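Local coordinates for protein GCN5-related N-acetyltransferase (Ralstonia eutropha JMP134, PDB 2Q0Y) that probably transfers an acyl group, as expected of a GNAT-family acyltransferase whose acceptor is not established, and carries zinc and magnesium ions, at residues D10-V15 with P46-G51; H18-F23 with L31-M36; A66-M71 with N110-E115; N92-V95 with H99-R102; L126-T129 with L135-R138. One frame throughout, in Å; residues are numbered along the deposited sequence. Where two conformers were deposited one is given.

Contact 1. Residues D10-V15 with P46-G51; sequences DDLELV and PRLADG. With MG (magnesium ion), chain D.
Asp11 OD2 is gripped by two groups, Arg5 NH1 through a salt bridge and the backbone N of Cys8 through a hydrogen bond. The residue stands at the N-cap position of helix 12-25, yet its carboxylate makes no capping bond to that helix, because it is turned back to the preceding turn. Its carbonyl does start the helical pattern: Asp11 O accepts from Val15 N at 3.0 Å.

Across the contact the meeting is apolar and narrow. Leu48, near the end of helix 30-50, reaches out with one methyl, CD1, and lays it on the first turn of helix 12-25. That methyl is 3.7 Å from Leu12 CA, and equally close to the backbone N of the same residue; Leu12 CB follows at 4.1 Å. The two leucine side chains cross at a slant rather than lying alongside. The torsions account for this: Leu48 CG stands opposite its own carbonyl carbon (chi1 -81°), which carries CD1 across, whereas Leu12 projects past the approaching methyl and packs also on Arg41 and Leu44. The backbones stay apart, Leu12 CA and Leu48 CA being 7.5 Å from each other.

Just before the helix, Asp10 OD2 binds a magnesium ion at 2.4 Å, and Cys8 SG is a second ligand of that ion. The chemistry divides by residue: the carboxylates of Asp10 and Asp11 bind the metal and the preceding turn, while between residues 10-15 and 46-51 the hold is van der Waals contact through Leu48 CD1, which Leu12 and Val15 extend to Leu44.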
# COMPACT_ATOMS: atom_id res chain seq x y z
N ASP A 10 6.55 19.91 16.25
CA ASP A 10 7.56 20.87 15.84
C ASP A 10 8.56 20.30 14.84
O ASP A 10 9.44 21.00 14.36
CB ASP A 10 8.29 21.39 17.07
CG ASP A 10 7.34 22.05 18.06
OD1 ASP A 10 6.68 23.04 17.67
OD2 ASP A 10 7.22 21.53 19.20
N ASP A 11 8.44 19.01 14.52
CA ASP A 11 9.30 18.36 13.56
C ASP A 11 8.73 18.40 12.14
O ASP A 11 9.25 17.72 11.27
CB ASP A 11 9.54 16.90 13.98
CG ASP A 11 10.29 16.80 15.29
OD1 ASP A 11 11.21 17.62 15.52
OD2 ASP A 11 9.97 15.92 16.09
N LEU A 12 7.68 19.18 11.91
CA LEU A 12 7.11 19.29 10.57
C LEU A 12 8.18 19.52 9.51
O LEU A 12 8.25 18.77 8.53
CB LEU A 12 6.08 20.44 10.51
CG LEU A 12 5.39 20.67 9.17
CD1 LEU A 12 4.38 19.56 8.92
CD2 LEU A 12 4.72 22.01 9.13
N GLU A 13 9.01 20.54 9.68
CA GLU A 13 10.00 20.88 8.66
C GLU A 13 11.04 19.78 8.50
O GLU A 13 11.45 19.46 7.38
CB GLU A 13 10.66 22.21 8.97
CG GLU A 13 9.73 23.39 8.80
N LEU A 14 11.45 19.19 9.62
CA LEU A 14 12.42 18.09 9.61
C LEU A 14 11.95 16.93 8.74
O LEU A 14 12.71 16.42 7.90
CB LEU A 14 12.65 17.59 11.04
CG LEU A 14 13.66 16.47 11.26
CD1 LEU A 14 15.08 16.94 10.96
CD2 LEU A 14 13.59 15.99 12.71
N VAL A 15 10.71 16.52 8.94
CA VAL A 15 10.17 15.41 8.18
C VAL A 15 10.11 15.73 6.69
O VAL A 15 10.47 14.89 5.85
CB VAL A 15 8.78 14.97 8.69
CG1 VAL A 15 8.22 13.84 7.82
CG2 VAL A 15 8.86 14.50 10.14
N PRO A 46 -1.75 18.01 9.77
CA PRO A 46 -2.80 17.49 10.66
C PRO A 46 -2.53 16.09 11.21
O PRO A 46 -3.10 15.72 12.24
CB PRO A 46 -4.04 17.45 9.77
CG PRO A 46 -3.50 17.40 8.39
CD PRO A 46 -2.26 18.20 8.40
N ARG A 47 -1.69 15.32 10.53
CA ARG A 47 -1.41 13.97 10.92
C ARG A 47 -0.32 13.88 11.99
O ARG A 47 -0.34 12.97 12.80
CB ARG A 47 -1.01 13.16 9.70
CG ARG A 47 -2.17 12.99 8.74
CD ARG A 47 -1.80 12.30 7.48
NE ARG A 47 -3.01 11.94 6.74
CZ ARG A 47 -3.78 12.79 6.06
NH1 ARG A 47 -3.47 14.09 5.97
NH2 ARG A 47 -4.87 12.34 5.45
N LEU A 48 0.62 14.82 12.01
CA LEU A 48 1.49 14.99 13.18
C LEU A 48 0.66 15.38 14.38
O LEU A 48 0.88 14.88 15.48
CB LEU A 48 2.55 16.09 12.98
CG LEU A 48 3.81 15.73 12.21
CD1 LEU A 48 4.67 16.97 12.10
CD2 LEU A 48 4.58 14.61 12.89
N ALA A 49 -0.29 16.29 14.15
CA ALA A 49 -1.16 16.80 15.19
C ALA A 49 -1.98 15.72 15.87
O ALA A 49 -2.08 15.70 17.09
CB ALA A 49 -2.09 17.85 14.63
N ASP A 50 -2.55 14.81 15.08
CA ASP A 50 -3.43 13.78 15.63
C ASP A 50 -2.74 12.45 15.88
O ASP A 50 -3.38 11.50 16.31
CB ASP A 50 -4.71 13.60 14.79
CG ASP A 50 -4.49 12.90 13.46
OD1 ASP A 50 -3.41 12.33 13.17
OD2 ASP A 50 -5.46 12.89 12.68
N GLY A 51 -1.44 12.37 15.62
CA GLY A 51 -0.67 11.16 15.87
C GLY A 51 -0.76 10.08 14.83
O GLY A 51 -0.14 9.02 14.99
MG MG D . 8.01 19.66 20.40

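Contact 2. Residues H18-F23 with L31-M36; sequences HREAMF and LTLAAM. With FMT (formic acid), chain G.
An antiparallel helical hairpin, formed by helices 12-25 and 30-50 in succession, is joined here through Phe23, Leu33, Arg19 and Met36. The axes of the two short segments run at 161° to each other and approach to 10.5 Å, so side chains rather than backbones fill the interface. Leu33 is the central wedge: its CD2 lies 3.6 Å from Phe23 CB, while CD1 reaches the carbonyl oxygen Glu20 O at 3.7 Å.

One turn further on, Met36, present as selenomethionine, bends at chi3 (72°) and crosses the extended Arg19 chain at about a right angle. Its SE comes 3.7 Å from Arg19 NE and makes an oblique Met-aromatic contact with Phe23, 5.3 Å from the ring centroid. The Arg19 guanidinium is flanked at an angle by selenium, while Phe23 CE2 covers one face. Asn92 OD1 of the same chain accepts from NH1 and Pro77 O of the second subunit from NH2; His78 of that subunit meets the Phe23 ring edge-to-face.

Formic acid, probably from the crystallisation liquor, accepts from Arg19 NH2 through O1. Less certainly, in one of two Glu20 conformers, a water donates to Glu20 OE1 at 2.6 Å and Leu33 O at 2.8 Å.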
# COMPACT_ATOMS: atom_id res chain seq x y z
N HIS A 18 13.62 15.47 5.30
CA HIS A 18 14.00 14.07 5.19
C HIS A 18 13.39 13.40 3.96
O HIS A 18 14.07 12.70 3.21
CB HIS A 18 13.58 13.30 6.44
CG HIS A 18 14.43 13.57 7.64
ND1 HIS A 18 14.14 13.04 8.88
CD2 HIS A 18 15.57 14.30 7.80
CE1 HIS A 18 15.06 13.42 9.74
NE2 HIS A 18 15.94 14.19 9.11
N ARG A 19 12.10 13.61 3.76
CA ARG A 19 11.42 13.05 2.61
C ARG A 19 12.07 13.50 1.31
O ARG A 19 12.35 12.68 0.44
CB ARG A 19 9.94 13.42 2.63
CG ARG A 19 9.10 12.77 1.54
CD ARG A 19 7.63 12.94 1.81
NE ARG A 19 6.77 12.24 0.85
CZ ARG A 19 6.46 10.94 0.89
NH1 ARG A 19 7.01 10.14 1.80
NH2 ARG A 19 5.66 10.43 -0.01
N GLU A 20 12.30 14.80 1.16
CA GLU A 20 12.89 15.33 -0.07
C GLU A 20 14.30 14.75 -0.28
O GLU A 20 14.64 14.31 -1.40
CB GLU A 20 12.94 16.85 0.00
CG GLU A 20 13.49 17.56 -1.22
CD GLU A 20 13.23 19.06 -1.19
OE1 GLU A 20 12.05 19.48 -1.01
OE2 GLU A 20 14.19 19.83 -1.35
N ALA A 21 15.11 14.77 0.78
CA ALA A 21 16.51 14.30 0.67
C ALA A 21 16.57 12.81 0.30
O ALA A 21 17.36 12.41 -0.56
CB ALA A 21 17.29 14.57 1.98
N MSE A 22 15.73 12.00 0.96
CA MSE A 22 15.62 10.56 0.68
C MSE A 22 15.29 10.29 -0.79
O MSE A 22 15.95 9.50 -1.46
CB MSE A 22 14.56 9.94 1.60
CG MSE A 22 14.24 8.49 1.35
SE MSE A 22 12.62 7.90 2.22
CE MSE A 22 11.32 8.81 1.07
N PHE A 23 14.26 10.96 -1.30
CA PHE A 23 13.88 10.78 -2.70
C PHE A 23 14.90 11.36 -3.69
O PHE A 23 15.13 10.78 -4.75
CB PHE A 23 12.50 11.40 -2.97
CG PHE A 23 11.33 10.55 -2.50
CD1 PHE A 23 11.22 9.22 -2.89
CD2 PHE A 23 10.33 11.11 -1.73
CE1 PHE A 23 10.13 8.46 -2.51
CE2 PHE A 23 9.24 10.35 -1.33
CZ PHE A 23 9.15 9.03 -1.73
N LEU A 31 12.40 18.51 -9.79
CA LEU A 31 11.21 19.27 -10.10
C LEU A 31 9.94 18.56 -9.60
O LEU A 31 9.00 19.20 -9.13
CB LEU A 31 11.15 19.53 -11.61
CG LEU A 31 10.27 20.66 -12.08
CD1 LEU A 31 10.62 21.96 -11.37
CD2 LEU A 31 10.42 20.80 -13.59
N THR A 32 9.92 17.24 -9.69
CA THR A 32 8.82 16.49 -9.17
C THR A 32 8.74 16.64 -7.63
O THR A 32 7.66 16.76 -7.07
CB THR A 32 8.97 15.02 -9.60
OG1 THR A 32 9.16 14.98 -11.02
CG2 THR A 32 7.76 14.22 -9.23
N LEU A 33 9.89 16.63 -6.97
CA LEU A 33 9.92 16.80 -5.50
C LEU A 33 9.49 18.21 -5.13
O LEU A 33 8.88 18.41 -4.08
CB LEU A 33 11.30 16.49 -4.93
CG LEU A 33 11.79 15.06 -5.25
CD1 LEU A 33 13.21 14.85 -4.75
CD2 LEU A 33 10.85 14.04 -4.68
N ALA A 34 9.79 19.18 -5.99
CA ALA A 34 9.39 20.56 -5.77
C ALA A 34 7.86 20.67 -5.86
O ALA A 34 7.23 21.38 -5.07
CB ALA A 34 10.05 21.47 -6.77
N ALA A 35 7.28 19.94 -6.80
CA ALA A 35 5.81 19.91 -6.95
C ALA A 35 5.12 19.24 -5.77
O ALA A 35 3.99 19.60 -5.41
CB ALA A 35 5.44 19.23 -8.24
N MSE A 36 5.78 18.25 -5.19
CA MSE A 36 5.28 17.51 -4.03
C MSE A 36 5.37 18.29 -2.73
O MSE A 36 4.66 17.98 -1.76
CB MSE A 36 6.10 16.22 -3.88
CG MSE A 36 5.65 15.31 -2.76
SE MSE A 36 6.98 13.94 -2.44
CE MSE A 36 8.28 15.08 -1.64
C FMT G . 5.85 7.27 1.21
O1 FMT G . 4.90 7.38 0.48
O2 FMT G . 6.96 7.29 0.76
O HOH W 1 9.90 18.04 -1.55

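Contact 3. Residues A66-M71 with N110-E115; sequences AGIGLM and NRAEAE
Ala112 and Leu70 form the tight part of this contact, where the buried face of helix 104-118 lies against strand 63-74. Leu70 CD2 is 3.9 Å from Ala112 CA and 4.1 Å from Ala112 CB, so the methyl rests on the helix backbone itself. Ile68 meets the same small side chain from the other end: its CD1 is 4.0 Å from Ala112 CB. The bulk comes from the strand and the room from the helix, since an alanine methyl is all that Ala112 puts between them. The first torsion of Leu70 (chi1 68°) sets CG between the backbone N and the carbonyl carbon, the crowded position, and puts CD2 against the helix.

Toward solvent the packing thins. Glu115 touches with aliphatic carbon alone, its CG being 4.0 Å from Leu70 CD2 and the two chains crossing at about a right angle. A bend at chi2 (68°) then turns its carboxylate aside to a salt bridge with Arg119. On the outer surface of the helix Asn110 points away from the strand, as does Glu113, which is hydrogen-bonded to Trp141 NE1 and in a salt bridge with Lys149 of the second subunit.

The segment axes are 9.2 Å apart and 21° from parallel. A helix lying almost along the strands, with small and aliphatic residues between, is the usual helix-on-sheet layer of an alpha/beta fold, here on the central sheet of the GNAT domain.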
# COMPACT_ATOMS: atom_id res chain seq x y z
N ALA A 66 18.79 12.10 11.95
CA ALA A 66 18.05 11.05 11.26
C ALA A 66 16.63 11.00 11.78
O ALA A 66 16.33 11.44 12.88
CB ALA A 66 18.71 9.71 11.45
N GLY A 67 15.76 10.40 10.98
CA GLY A 67 14.38 10.24 11.37
C GLY A 67 13.72 9.10 10.63
O GLY A 67 14.23 8.64 9.60
N ILE A 68 12.60 8.65 11.17
CA ILE A 68 11.77 7.63 10.55
C ILE A 68 10.31 7.95 10.83
O ILE A 68 9.97 8.58 11.85
CB ILE A 68 12.16 6.21 11.03
CG1 ILE A 68 11.58 5.12 10.12
CG2 ILE A 68 11.77 6.02 12.51
CD1 ILE A 68 12.19 3.74 10.40
N GLY A 69 9.45 7.56 9.90
CA GLY A 69 8.01 7.76 10.04
C GLY A 69 7.28 6.43 10.08
O GLY A 69 7.72 5.46 9.46
N LEU A 70 6.15 6.40 10.78
CA LEU A 70 5.31 5.21 10.82
C LEU A 70 3.83 5.57 10.91
O LEU A 70 3.45 6.57 11.50
CB LEU A 70 5.72 4.28 11.97
CG LEU A 70 5.53 4.67 13.43
CD1 LEU A 70 4.15 4.24 14.00
CD2 LEU A 70 6.66 4.04 14.28
N MSE A 71 3.03 4.73 10.27
CA MSE A 71 1.59 4.86 10.24
C MSE A 71 1.00 3.48 10.40
O MSE A 71 1.66 2.48 10.16
CB MSE A 71 1.15 5.46 8.91
CG MSE A 71 1.83 6.77 8.56
SE MSE A 71 1.33 7.32 6.78
CE MSE A 71 -0.25 7.87 7.27
N ASN A 110 14.46 -0.68 14.11
CA ASN A 110 14.13 -1.47 15.29
C ASN A 110 13.09 -0.77 16.15
O ASN A 110 12.16 -1.42 16.65
CB ASN A 110 15.38 -1.74 16.14
CG ASN A 110 16.26 -2.84 15.57
OD1 ASN A 110 15.79 -3.71 14.86
ND2 ASN A 110 17.53 -2.81 15.94
N ARG A 111 13.24 0.54 16.32
CA ARG A 111 12.26 1.32 17.08
C ARG A 111 10.88 1.28 16.43
O ARG A 111 9.86 1.17 17.11
CB ARG A 111 12.66 2.78 17.26
CG ARG A 111 13.70 3.04 18.32
CD ARG A 111 13.11 3.32 19.74
NE ARG A 111 12.35 2.20 20.32
CZ ARG A 111 12.86 1.01 20.67
NH1 ARG A 111 14.16 0.73 20.53
NH2 ARG A 111 12.06 0.07 21.19
N ALA A 112 10.84 1.43 15.11
CA ALA A 112 9.58 1.40 14.38
C ALA A 112 8.91 0.04 14.49
O ALA A 112 7.70 -0.04 14.76
CB ALA A 112 9.80 1.76 12.90
N GLU A 113 9.67 -1.02 14.25
CA GLU A 113 9.11 -2.37 14.36
C GLU A 113 8.61 -2.67 15.79
O GLU A 113 7.55 -3.27 15.96
CB GLU A 113 10.11 -3.43 13.93
CG GLU A 113 10.46 -3.33 12.45
CD GLU A 113 11.50 -4.34 12.00
OE1 GLU A 113 11.83 -5.29 12.75
OE2 GLU A 113 12.03 -4.14 10.90
N ALA A 114 9.35 -2.23 16.80
CA ALA A 114 8.96 -2.43 18.20
C ALA A 114 7.67 -1.67 18.54
O ALA A 114 6.85 -2.16 19.31
CB ALA A 114 10.07 -1.99 19.13
N GLU A 115 7.52 -0.48 17.96
CA GLU A 115 6.31 0.30 18.14
C GLU A 115 5.11 -0.44 17.55
O GLU A 115 4.07 -0.54 18.19
CB GLU A 115 6.47 1.69 17.51
CG GLU A 115 5.28 2.57 17.69
CD GLU A 115 5.05 3.00 19.13
OE1 GLU A 115 6.02 2.99 19.91
OE2 GLU A 115 3.89 3.33 19.48

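Contact 4. Residues N92-V95 with H99-R102; sequences NLYV and HRER. With ZN (zinc ion), chain B.
The Arg100 guanidinium turns its edge to the strand: Val95 O and Tyr94 CE1 both lie near its plane. The Tyr94 ring stands almost perpendicular to that plane, at 88°, and Arg100 NH2 approaches it obliquely, 3.5 Å from Tyr94 CE1, so the pair is not a stack.

Val95 O is the focus. It accepts from Arg100 NE at 2.8 Å and from Arg100 NH2 at 2.8 Å, a side-on grip with both nitrogens on one atom. The oxygen sits 8° from the guanidinium plane; seen from the carbonyl, NH2 comes in nearly along the C=O axis, whereas NE lies above the carbonyl plane. Neither bond can be straight, because two diverging N-H groups share one acceptor. The Arg100 chain is extended from CG to NE and runs antiparallel alongside the Val95 side chain, with Arg100 CG 3.9 Å from Val95 CG1. Val95 CG1 also rests 3.5 Å from His99 O.

His99 turns its ring outward and binds zinc through NE2 at 2.0 Å; Glu60 is a further ligand, and Asp96 takes the bond from His99 ND1. Glu25 also pairs, by a salt bridge with Arg100 NH2 and a hydrogen bond with Tyr94 OH.

Arg100 begins an R-x-x-G-x-G sequence, the signature of the loop that in GNAT relatives receives the pyrophosphate of acetyl-CoA. Its pair of hydrogen bonds ties this loop to the last residue of strand 86-95, and the nearby carboxylate of Glu25 probably helps to balance the charge it brings there.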
# COMPACT_ATOMS: atom_id res chain seq x y z
N ASN A 92 9.83 7.49 5.03
CA ASN A 92 10.70 8.63 5.30
C ASN A 92 11.90 8.36 6.21
O ASN A 92 12.36 9.26 6.91
CB ASN A 92 9.90 9.81 5.88
CG ASN A 92 8.89 10.36 4.92
OD1 ASN A 92 9.08 10.30 3.70
ND2 ASN A 92 7.80 10.90 5.45
N LEU A 93 12.45 7.15 6.15
CA LEU A 93 13.73 6.88 6.82
C LEU A 93 14.84 7.63 6.10
O LEU A 93 15.10 7.39 4.90
CB LEU A 93 14.05 5.38 6.83
CG LEU A 93 15.43 5.02 7.43
CD1 LEU A 93 15.57 5.51 8.87
CD2 LEU A 93 15.69 3.54 7.37
N TYR A 94 15.49 8.53 6.82
CA TYR A 94 16.60 9.30 6.29
C TYR A 94 17.67 9.40 7.36
O TYR A 94 17.37 9.71 8.52
CB TYR A 94 16.20 10.70 5.85
CG TYR A 94 17.35 11.43 5.17
CD1 TYR A 94 17.75 11.07 3.87
CD2 TYR A 94 18.06 12.42 5.83
CE1 TYR A 94 18.81 11.71 3.25
CE2 TYR A 94 19.13 13.06 5.23
CZ TYR A 94 19.51 12.70 3.93
OH TYR A 94 20.56 13.35 3.34
N VAL A 95 18.91 9.15 6.96
CA VAL A 95 20.06 9.31 7.85
C VAL A 95 21.07 10.28 7.23
O VAL A 95 21.48 10.13 6.08
CB VAL A 95 20.75 7.94 8.15
CG1 VAL A 95 21.91 8.13 9.11
CG2 VAL A 95 19.78 6.93 8.71
N HIS A 99 26.79 10.26 8.81
CA HIS A 99 26.53 9.42 9.97
C HIS A 99 25.94 8.07 9.60
O HIS A 99 25.13 7.51 10.35
CB HIS A 99 25.63 10.18 10.96
CG HIS A 99 26.34 11.31 11.63
ND1 HIS A 99 26.45 12.56 11.06
CD2 HIS A 99 27.02 11.37 12.80
CE1 HIS A 99 27.15 13.34 11.86
NE2 HIS A 99 27.52 12.65 12.92
N ARG A 100 26.37 7.53 8.45
CA ARG A 100 25.83 6.27 7.96
C ARG A 100 26.60 4.99 8.32
O ARG A 100 26.20 3.89 7.93
CB ARG A 100 25.60 6.37 6.46
CG ARG A 100 24.42 7.25 6.19
CD ARG A 100 24.14 7.42 4.74
NE ARG A 100 23.06 8.38 4.57
CZ ARG A 100 22.74 8.89 3.39
NH1 ARG A 100 23.37 8.49 2.30
NH2 ARG A 100 21.79 9.80 3.31
N GLU A 101 27.65 5.12 9.10
CA GLU A 101 28.39 3.92 9.50
C GLU A 101 28.30 3.69 11.01
O GLU A 101 29.28 3.27 11.64
CB GLU A 101 29.85 4.05 9.05
CG GLU A 101 30.01 4.35 7.54
CD GLU A 101 29.28 3.34 6.64
OE1 GLU A 101 28.99 2.20 7.08
OE2 GLU A 101 29.00 3.70 5.46
N ARG A 102 27.13 3.95 11.57
CA ARG A 102 26.93 3.92 13.01
C ARG A 102 25.72 3.10 13.43
O ARG A 102 25.36 3.11 14.60
CB ARG A 102 26.75 5.37 13.52
ZN ZN B . 28.48 13.24 14.55

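Contact 5. Residues L126-T129 with L135-R138; sequences LHAT and LYAR. With MG (magnesium ion), chain C.
Strand 123-127 ends at His127 and the chain runs on extended through Ala128, whose CA is 8.1 Å from Tyr136 CA in helix 133-138, a gap that side chains fill. Tyr136 supplies most of the filling. Leu126 CD2 stands over one face of its ring, 4.3 Å from the centroid and only 10° off the ring normal, a CH-pi contact. The other methyl, Leu126 CD1, reaches toward the rim, 3.8 Å from Tyr136 CD2. Ala128 comes to the edge instead, in the ring plane, with CB 3.8 Å from Tyr136 CE2. One residue thus packs on a face and the other at the edge, and the side chains of both point toward the helix. Leu126 can span the ring because its CG is tucked between N and carbonyl carbon (chi1 59°), setting the fork of methyls toward the helix.

His127, between these two, points the other way and binds magnesium through NE2 at 2.4 Å, although the modelled position of the ion against the imidazole is doubtful in detail. Water 2 and Glu146, of this chain and of the second subunit, are further ligands. Leu126 and His127 also pair with an antiparallel strand of that subunit, so the sheet continues across the interface.

Tyr136 OH and Thr129 OG1 both hydrogen-bond an unidentified molecule, probably from the crystallisation liquor. A strand followed by a short helix bearing a tyrosine is familiar from GNAT enzymes, where such a residue often lies beside the acyl-donor site; a role here is not established.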
# COMPACT_ATOMS: atom_id res chain seq x y z
N LEU A 126 6.72 -1.42 3.62
CA LEU A 126 7.49 -0.20 3.35
C LEU A 126 7.80 -0.19 1.87
O LEU A 126 7.69 -1.23 1.22
CB LEU A 126 8.79 -0.17 4.19
CG LEU A 126 9.84 -1.28 4.06
CD1 LEU A 126 10.71 -1.15 2.81
CD2 LEU A 126 10.72 -1.30 5.30
N HIS A 127 8.16 0.96 1.32
CA HIS A 127 8.66 1.03 -0.05
C HIS A 127 10.13 1.40 0.00
O HIS A 127 10.48 2.48 0.49
CB HIS A 127 7.86 2.02 -0.87
CG HIS A 127 6.46 1.57 -1.13
ND1 HIS A 127 5.40 1.97 -0.35
CD2 HIS A 127 5.94 0.77 -2.08
CE1 HIS A 127 4.28 1.43 -0.81
NE2 HIS A 127 4.58 0.69 -1.85
N ALA A 128 10.97 0.48 -0.44
CA ALA A 128 12.41 0.63 -0.26
C ALA A 128 13.02 1.51 -1.33
O ALA A 128 12.47 1.65 -2.42
CB ALA A 128 13.07 -0.72 -0.27
N THR A 129 14.13 2.15 -0.99
CA THR A 129 15.05 2.67 -1.98
C THR A 129 16.09 1.56 -2.21
O THR A 129 16.28 0.69 -1.35
CB THR A 129 15.79 3.91 -1.47
OG1 THR A 129 16.52 3.56 -0.29
CG2 THR A 129 14.81 5.03 -1.13
N LEU A 135 19.77 -3.61 3.93
CA LEU A 135 19.49 -3.57 5.36
C LEU A 135 18.14 -4.21 5.65
O LEU A 135 18.01 -5.02 6.56
CB LEU A 135 19.50 -2.13 5.89
CG LEU A 135 18.99 -1.92 7.32
CD1 LEU A 135 19.88 -2.67 8.32
CD2 LEU A 135 18.90 -0.44 7.66
N TYR A 136 17.12 -3.86 4.87
CA TYR A 136 15.79 -4.39 5.15
C TYR A 136 15.80 -5.90 4.98
O TYR A 136 15.25 -6.63 5.81
CB TYR A 136 14.71 -3.71 4.28
CG TYR A 136 14.77 -2.19 4.29
CD1 TYR A 136 15.11 -1.48 5.45
CD2 TYR A 136 14.51 -1.46 3.13
CE1 TYR A 136 15.18 -0.10 5.45
CE2 TYR A 136 14.58 -0.08 3.12
CZ TYR A 136 14.91 0.60 4.28
OH TYR A 136 15.00 1.98 4.25
N ALA A 137 16.44 -6.38 3.93
CA ALA A 137 16.53 -7.81 3.70
C ALA A 137 17.23 -8.49 4.86
O ALA A 137 16.77 -9.53 5.32
CB ALA A 137 17.23 -8.09 2.42
N ARG A 138 18.33 -7.90 5.33
CA ARG A 138 19.05 -8.42 6.50
C ARG A 138 18.14 -8.49 7.72
O ARG A 138 18.28 -9.39 8.56
CB ARG A 138 20.25 -7.53 6.86
CG ARG A 138 21.46 -7.70 5.97
CD ARG A 138 22.71 -7.01 6.55
NE ARG A 138 22.74 -5.57 6.30
CZ ARG A 138 22.69 -4.61 7.23
NH1 ARG A 138 22.60 -4.90 8.53
NH2 ARG A 138 22.74 -3.33 6.85
MG MG C . 2.64 -0.54 -1.26
O HOH W 2 0.84 0.04 -0.27

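How the contacts relate
Contacts 1 and 2 join the same two helices, 12-25 and 30-50, with centres about 17 Å apart; contact 2 is nested within the loop closed by contact 1. Contact 4 is likewise nested within contact 3, and contact 5 follows. Contacts 3, 4 and 5 share one sheet, in which strand 86-95 lies between 63-74 and 123-127, and their centres are about 13 Å from each other. The helical pair meets the sheet where Val15 packs on Asn92, His18 on Gly67 and Ala21 on Tyr94. The centres of contacts 1 and 5 lie farthest apart, about 24 Å; contacts 2 and 5 touch the second subunit most broadly, so the helical pair and the sheet's end both join the dimer interface.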